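Local structure of UPF0249 protein EF_3048 (Enterococcus faecalis, 2I5I) at residues A[10-15]-A[212-217]; A[35-40]-A[126-131]; A[63-68]-A[111-116]. The protein probably removes acetyl groups from acetylated carbohydrates as a magnesium-dependent deacetylase, a step in the breakdown of oligosaccharides. All blocks are in the same frame, centred on the assembly; numbering follows the deposited sequence.

All three contacts are buried and belong to one parallel sheet and the layer around it. Interaction 1 joins neighbouring strands 6-11 and 208-213 where they run out into loops, with backbone bonds and a carboxylate web. Interaction 2 lies nearest the middle of the chain and links strands 35-38 and 127-129, which are separated by strand 60-65, mainly through side chains, without backbone pairing. Interaction 3 takes that middle strand and packs it against helix 103-117, so its chemistry is greasier, apart from one amide. D13, H130 and H64, one from each contact in turn, come together in an arrangement that could hold a metal, consistent with the predicted magnesium site.

Interaction 1. Residues A[10-15]-A[212-217]; sequences NADDFG and NCHPAF
D12 swings its carboxylate beside its own backbone N (chi1 -64°), while N212 tucks CG between its N and carbonyl carbon (chi1 75°), and the two side chains meet beside the paired strands. N212 ND2 donates to D12 OD2 across 3.1 Å, with the oxygen in the plane of the amide but the N-H arriving from above the carboxylate plane. The bond is close to straight, 164° at the hydrogen. Behind it, N10 pairs with N212 and A11 with C213 as parallel neighbours, strand 6-11 beside strand 208-213. C213 N reaches N10 O at 2.9 Å, and the return bond, D12 N to C213 O at 2.8 Å, lies nearly in line with the carbonyl. On the side of A11 and C213 the join is apolar, with A11 CB resting 3.7 Å from P215 CD.

Past the paired residues the chain turns a corner at D12, and H214 closes in on that turn. D12 CB sits 3.7 Å from H214 NE2, while D13 OD2 approaches the ring at its edge. A water donates to D12 OD2 and lies 2.6 Å from H214 NE2, in the ring plane; a second water donates to both D12 O and P215 O, bridging the two segments as they diverge. The second carboxylate oxygen, D12 OD1, forms a salt bridge with R156 and takes a weak bond from N10 ND2, N10 OD1 being bonded to S35 OG. D13 OD2 has its own salt bridge to R232.

With the amide and water on one oxygen and R156 on the other, the D12 carboxylate is held at both ends and has little freedom to turn, and the corner it occupies places D13 next to H130, the predicted magnesium ligand.

Interaction 2. Residues A[35-40]-A[126-131]; sequences STTALP and HIDSHH
T37 and D128 face each other inside the parallel sheet of this YdjC-family protein, with strand 60-65 lying between their two strands, 35-38 and 127-129. Having no shared backbone pairing, the segments meet mainly through side chains, T37 and D128 pointing at each other.

The polar part is one short hydrogen bond. T37 and D128 approach from opposite directions, and T37 OG1 donates to D128 OD2 at 2.7 Å, on its syn side and only 18° out of the carboxylate plane. D128 OD1 is bonded to H64 on the intervening strand, so the carboxylate is held at both oxygens; T37 OG1 also receives a weak bond from N10 ND2.

Van der Waals packing does the rest. L39 CD2 comes to 4.3 Å from CB of H130, the predicted magnesium ligand, while D13 lies against both residues. At the other end the H126 side chain, its ring stacked on Y258, crosses that of T37 at about a right angle. S35 OG, itself bonded to N10 OD1, sits 3.6 Å from H126 CE1. With chi1 at 47°, T37 turns its methyl beside its own backbone N, and CG2 meets H126 NE2 obliquely in a tight contact of 3.2 Å.

Interaction 3. Residues A[63-68]-A[111-116]; sequences VHLTLT and DAQIIS
This is a strand-on-helix contact at the buried interface between the sheet and the helices packed on it: L65 and Q113 pack where strand 60-65 lies against helix 103-117. The helix forms part of the connection in a beta-alpha-beta crossover, since it leads on to strand 127-129, which runs parallel beside strand 60-65 in the sheet. It travels back against the strand, the two segment axes 153° apart and 9.0 Å at closest approach.

The apolar half is built by V63, L65 and I114. L65 brings its end, CD2, close to the helix, 3.7 Å from Q113 CB and 4.0 Å from I114 CG1. V63 CG1 adds a looser touch to I114 CG1 at 4.3 Å, and I127 of the next strand packs on all three residues.

The polar half belongs to Q113. Its CG stands beside the backbone N (chi1 -79°) and the chain then runs out extended (chi2 174°), which carries the amide along to T66, just past the strand. There the amide grips the main chain at two points. T66 N donates to Q113 OE1 at 2.9 Å, in the carbonyl plane and on a lone pair, and Q113 NE2 returns an N-H to T66 O at 3.0 Å, again in plane and almost straight. Each end has a further partner: a water that bridges Q113 OE1 to H64 O donates 2.8 Å to the amide oxygen, and E109 OE2 accepts from Q113 NE2.

Engaged on both sides, the buried amide has its flip fixed and bonds both the N-H and the carbonyl of T66; T66 O also takes a weak bond from W110. The two bonds tie T66, which touches the predicted magnesium ligand H130, to the helix.

Interaction 1. Residues A[10-15]-A[212-217]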
# COMPACT_ATOMS: atom_id res chain seq x y z
N ASN A 10 -13.85 -10.22 20.97
CA ASN A 10 -13.34 -8.85 20.95
C ASN A 10 -12.14 -8.77 21.88
O ASN A 10 -12.23 -9.07 23.07
CB ASN A 10 -14.39 -7.82 21.36
CG ASN A 10 -13.86 -6.40 21.26
OD1 ASN A 10 -14.09 -5.68 20.27
ND2 ASN A 10 -13.16 -5.99 22.29
N ALA A 11 -11.04 -8.31 21.30
CA ALA A 11 -9.82 -8.07 22.07
C ALA A 11 -9.85 -6.68 22.67
O ALA A 11 -9.89 -5.69 21.93
CB ALA A 11 -8.59 -8.24 21.18
N ASP A 12 -9.82 -6.56 23.98
CA ASP A 12 -9.75 -5.25 24.60
C ASP A 12 -8.32 -4.69 24.57
O ASP A 12 -7.34 -5.45 24.52
CB ASP A 12 -10.27 -5.34 26.04
CG ASP A 12 -11.74 -5.72 26.11
OD1 ASP A 12 -12.37 -5.98 25.07
OD2 ASP A 12 -12.28 -5.75 27.25
N ASP A 13 -8.20 -3.38 24.55
CA ASP A 13 -6.97 -2.63 24.77
C ASP A 13 -6.13 -2.42 23.51
O ASP A 13 -4.92 -2.22 23.60
CB ASP A 13 -6.10 -3.31 25.83
CG ASP A 13 -6.70 -3.29 27.23
OD1 ASP A 13 -7.60 -2.44 27.44
OD2 ASP A 13 -6.31 -4.09 28.11
N PHE A 14 -6.75 -2.41 22.34
CA PHE A 14 -6.00 -1.99 21.13
C PHE A 14 -5.35 -0.64 21.33
O PHE A 14 -5.95 0.28 21.90
CB PHE A 14 -6.92 -2.00 19.91
CG PHE A 14 -6.19 -2.14 18.58
CD1 PHE A 14 -5.51 -3.32 18.30
CD2 PHE A 14 -6.22 -1.11 17.67
CE1 PHE A 14 -4.84 -3.45 17.09
CE2 PHE A 14 -5.56 -1.23 16.45
CZ PHE A 14 -4.89 -2.41 16.18
N GLY A 15 -4.11 -0.44 20.89
CA GLY A 15 -3.41 0.81 21.07
C GLY A 15 -2.87 1.04 22.46
O GLY A 15 -2.28 2.09 22.71
N ASN A 212 -15.05 -11.47 25.48
CA ASN A 212 -13.95 -10.50 25.39
C ASN A 212 -12.66 -11.22 25.80
O ASN A 212 -12.63 -12.32 26.37
CB ASN A 212 -14.19 -9.24 26.19
CG ASN A 212 -14.02 -9.37 27.68
OD1 ASN A 212 -14.41 -10.40 28.24
ND2 ASN A 212 -13.48 -8.35 28.32
N CYS A 213 -11.55 -10.56 25.45
CA CYS A 213 -10.25 -11.17 25.75
C CYS A 213 -9.15 -10.11 25.71
O CYS A 213 -9.41 -9.00 25.27
CB CYS A 213 -9.94 -12.29 24.76
SG CYS A 213 -10.02 -11.83 23.02
N HIS A 214 -7.96 -10.49 26.17
CA HIS A 214 -6.85 -9.55 26.23
C HIS A 214 -5.54 -10.12 25.67
O HIS A 214 -4.51 -10.23 26.34
CB HIS A 214 -6.68 -9.12 27.68
CG HIS A 214 -7.88 -8.46 28.29
ND1 HIS A 214 -8.99 -9.17 28.73
CD2 HIS A 214 -8.13 -7.16 28.55
CE1 HIS A 214 -9.87 -8.31 29.23
NE2 HIS A 214 -9.38 -7.08 29.13
N PRO A 215 -5.55 -10.51 24.40
CA PRO A 215 -4.30 -10.99 23.78
C PRO A 215 -3.33 -9.82 23.68
O PRO A 215 -3.71 -8.66 23.55
CB PRO A 215 -4.72 -11.44 22.40
CG PRO A 215 -6.09 -10.91 22.15
CD PRO A 215 -6.67 -10.50 23.47
N ALA A 216 -2.04 -10.13 23.71
CA ALA A 216 -0.94 -9.21 23.55
C ALA A 216 0.37 -10.01 23.39
O ALA A 216 0.41 -11.15 23.83
CB ALA A 216 -0.78 -8.27 24.72
N PHE A 217 1.34 -9.35 22.78
CA PHE A 217 2.74 -9.66 22.95
C PHE A 217 3.20 -8.80 24.12
O PHE A 217 2.56 -7.79 24.44
CB PHE A 217 3.57 -9.39 21.70
CG PHE A 217 3.17 -10.20 20.48
CD1 PHE A 217 2.65 -11.48 20.53
CD2 PHE A 217 3.33 -9.66 19.20
CE1 PHE A 217 2.34 -12.17 19.36
CE2 PHE A 217 3.01 -10.31 18.04
CZ PHE A 217 2.48 -11.59 18.12
O HOH W 1 -5.09 -6.94 25.20
O HOH W 2 -10.77 -4.88 29.56

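Interaction 2. Residues A[35-40]-A[126-131]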
# COMPACT_ATOMS: atom_id res chain seq x y z
N SER A 35 -12.80 -8.69 16.34
CA SER A 35 -12.98 -7.31 16.72
C SER A 35 -12.01 -6.89 17.81
O SER A 35 -11.48 -7.76 18.51
CB SER A 35 -14.43 -7.18 17.22
OG SER A 35 -14.71 -5.87 17.67
N THR A 36 -11.79 -5.60 17.94
CA THR A 36 -11.04 -5.03 19.05
C THR A 36 -11.63 -3.68 19.42
O THR A 36 -12.34 -3.05 18.63
CB THR A 36 -9.55 -4.91 18.70
OG1 THR A 36 -8.72 -4.60 19.83
CG2 THR A 36 -9.38 -3.79 17.67
N THR A 37 -11.30 -3.24 20.63
CA THR A 37 -11.68 -1.87 21.03
C THR A 37 -10.43 -1.14 21.51
O THR A 37 -9.68 -1.76 22.27
CB THR A 37 -12.76 -1.84 22.11
OG1 THR A 37 -12.46 -2.74 23.17
CG2 THR A 37 -14.08 -2.26 21.46
N ALA A 38 -10.28 0.07 21.02
CA ALA A 38 -9.07 0.87 21.11
C ALA A 38 -9.15 2.06 22.05
O ALA A 38 -10.19 2.71 22.14
CB ALA A 38 -8.76 1.39 19.69
N LEU A 39 -8.03 2.34 22.73
CA LEU A 39 -7.93 3.45 23.66
C LEU A 39 -7.41 4.73 23.02
O LEU A 39 -6.19 4.92 22.86
CB LEU A 39 -7.02 3.05 24.81
CG LEU A 39 -7.40 1.85 25.68
CD1 LEU A 39 -6.15 1.18 26.23
CD2 LEU A 39 -8.33 2.30 26.82
N PRO A 40 -8.25 5.69 22.68
CA PRO A 40 -7.76 6.99 22.23
C PRO A 40 -6.95 7.77 23.26
O PRO A 40 -6.22 8.72 22.94
CB PRO A 40 -9.04 7.80 21.92
CG PRO A 40 -10.17 6.99 22.42
CD PRO A 40 -9.72 5.60 22.71
N HIS A 126 -18.48 0.46 17.50
CA HIS A 126 -19.16 0.22 18.77
C HIS A 126 -18.37 0.82 19.92
O HIS A 126 -17.27 1.36 19.76
CB HIS A 126 -19.41 -1.26 18.98
CG HIS A 126 -18.32 -2.12 19.52
ND1 HIS A 126 -17.29 -2.57 18.73
CD2 HIS A 126 -18.09 -2.62 20.76
CE1 HIS A 126 -16.48 -3.33 19.47
NE2 HIS A 126 -16.93 -3.38 20.72
N ILE A 127 -18.97 0.72 21.10
CA ILE A 127 -18.45 1.27 22.33
C ILE A 127 -18.40 0.22 23.42
O ILE A 127 -19.30 -0.60 23.59
CB ILE A 127 -19.33 2.45 22.85
CG1 ILE A 127 -19.41 3.63 21.90
CG2 ILE A 127 -18.88 2.89 24.23
CD1 ILE A 127 -20.46 4.65 22.28
N ASP A 128 -17.33 0.24 24.20
CA ASP A 128 -17.20 -0.58 25.40
C ASP A 128 -16.32 0.21 26.36
O ASP A 128 -16.03 1.37 26.05
CB ASP A 128 -16.68 -1.96 25.08
CG ASP A 128 -15.20 -2.03 24.73
OD1 ASP A 128 -14.54 -0.99 24.61
OD2 ASP A 128 -14.72 -3.18 24.57
N SER A 129 -15.87 -0.37 27.47
CA SER A 129 -15.05 0.41 28.38
C SER A 129 -14.02 -0.45 29.12
O SER A 129 -14.28 -1.61 29.48
CB SER A 129 -15.92 1.08 29.47
OG SER A 129 -16.23 -0.08 30.26
N HIS A 130 -12.89 0.21 29.33
CA HIS A 130 -11.78 -0.29 30.13
C HIS A 130 -12.26 -0.55 31.55
O HIS A 130 -12.95 0.32 32.10
CB HIS A 130 -10.66 0.74 30.14
CG HIS A 130 -9.40 0.31 30.82
ND1 HIS A 130 -8.64 -0.74 30.37
CD2 HIS A 130 -8.77 0.80 31.90
CE1 HIS A 130 -7.58 -0.89 31.16
NE2 HIS A 130 -7.64 0.04 32.10
N HIS A 131 -11.94 -1.70 32.09
CA HIS A 131 -12.35 -2.08 33.44
C HIS A 131 -13.88 -2.17 33.56
O HIS A 131 -14.38 -2.13 34.69
CB HIS A 131 -11.82 -1.06 34.45
CG HIS A 131 -10.32 -1.14 34.60
ND1 HIS A 131 -9.60 -0.24 35.34
CD2 HIS A 131 -9.42 -2.02 34.10
CE1 HIS A 131 -8.32 -0.55 35.29
NE2 HIS A 131 -8.17 -1.64 34.55

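Interaction 3. Residues A[63-68]-A[111-116]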
# COMPACT_ATOMS: atom_id res chain seq x y z
N VAL A 63 -14.53 1.71 20.12
CA VAL A 63 -13.85 2.64 21.01
C VAL A 63 -13.94 2.15 22.46
O VAL A 63 -15.02 1.85 22.98
CB VAL A 63 -14.38 4.08 20.86
CG1 VAL A 63 -15.89 4.16 21.09
CG2 VAL A 63 -13.67 5.04 21.80
N HIS A 64 -12.78 2.05 23.10
CA HIS A 64 -12.57 1.63 24.47
C HIS A 64 -12.55 2.84 25.40
O HIS A 64 -11.52 3.47 25.63
CB HIS A 64 -11.26 0.86 24.59
CG HIS A 64 -11.24 -0.23 25.60
ND1 HIS A 64 -12.29 -1.08 25.82
CD2 HIS A 64 -10.28 -0.64 26.47
CE1 HIS A 64 -12.00 -1.96 26.77
NE2 HIS A 64 -10.77 -1.71 27.18
N LEU A 65 -13.72 3.22 25.92
CA LEU A 65 -13.75 4.37 26.83
C LEU A 65 -13.11 4.03 28.17
O LEU A 65 -13.12 2.86 28.55
CB LEU A 65 -15.20 4.83 27.06
CG LEU A 65 -16.00 5.24 25.83
CD1 LEU A 65 -17.46 5.39 26.28
CD2 LEU A 65 -15.49 6.50 25.18
N THR A 66 -12.57 5.02 28.88
CA THR A 66 -11.96 4.81 30.18
C THR A 66 -12.10 6.00 31.13
O THR A 66 -12.21 7.17 30.74
CB THR A 66 -10.44 4.48 30.03
OG1 THR A 66 -9.92 4.10 31.30
CG2 THR A 66 -9.70 5.70 29.54
N LEU A 67 -12.10 5.64 32.40
CA LEU A 67 -12.01 6.56 33.51
C LEU A 67 -10.88 6.16 34.47
O LEU A 67 -10.67 6.84 35.47
CB LEU A 67 -13.32 6.59 34.31
CG LEU A 67 -14.51 7.22 33.60
CD1 LEU A 67 -15.78 7.10 34.43
CD2 LEU A 67 -14.25 8.68 33.26
N THR A 68 -10.17 5.07 34.17
CA THR A 68 -9.29 4.47 35.17
C THR A 68 -7.98 3.97 34.59
O THR A 68 -7.27 3.20 35.23
CB THR A 68 -10.01 3.26 35.84
OG1 THR A 68 -10.25 2.28 34.82
CG2 THR A 68 -11.37 3.61 36.40
N ASP A 111 -17.33 11.76 25.60
CA ASP A 111 -17.64 12.36 24.30
C ASP A 111 -16.33 12.77 23.63
O ASP A 111 -16.09 12.53 22.44
CB ASP A 111 -18.56 13.55 24.51
CG ASP A 111 -18.87 14.37 23.27
OD1 ASP A 111 -19.63 13.89 22.39
OD2 ASP A 111 -18.38 15.51 23.17
N ALA A 112 -15.45 13.39 24.39
CA ALA A 112 -14.12 13.76 23.91
C ALA A 112 -13.33 12.54 23.44
O ALA A 112 -12.60 12.61 22.45
CB ALA A 112 -13.38 14.47 25.03
N GLN A 113 -13.48 11.41 24.13
CA GLN A 113 -12.74 10.21 23.75
C GLN A 113 -13.23 9.67 22.42
O GLN A 113 -12.52 9.09 21.61
CB GLN A 113 -12.85 9.14 24.84
CG GLN A 113 -11.88 9.44 25.99
CD GLN A 113 -12.04 8.50 27.17
OE1 GLN A 113 -12.35 7.31 27.07
NE2 GLN A 113 -11.82 9.03 28.37
N ILE A 114 -14.52 9.89 22.17
CA ILE A 114 -15.09 9.38 20.92
C ILE A 114 -14.62 10.25 19.78
O ILE A 114 -14.22 9.75 18.73
CB ILE A 114 -16.62 9.31 20.98
CG1 ILE A 114 -17.11 8.21 21.92
CG2 ILE A 114 -17.21 9.19 19.59
CD1 ILE A 114 -18.58 8.29 22.28
N ILE A 115 -14.65 11.57 19.99
CA ILE A 115 -14.16 12.48 18.96
C ILE A 115 -12.68 12.24 18.66
O ILE A 115 -12.25 12.30 17.51
CB ILE A 115 -14.38 13.93 19.39
CG1 ILE A 115 -15.89 14.28 19.27
CG2 ILE A 115 -13.54 14.92 18.64
CD1 ILE A 115 -16.39 14.64 20.64
N SER A 116 -11.93 11.92 19.70
CA SER A 116 -10.51 11.63 19.59
C SER A 116 -10.30 10.36 18.75
O SER A 116 -9.42 10.39 17.90
CB SER A 116 -9.85 11.49 20.95
OG SER A 116 -9.92 12.71 21.65
O HOH W 3 -10.17 5.79 26.06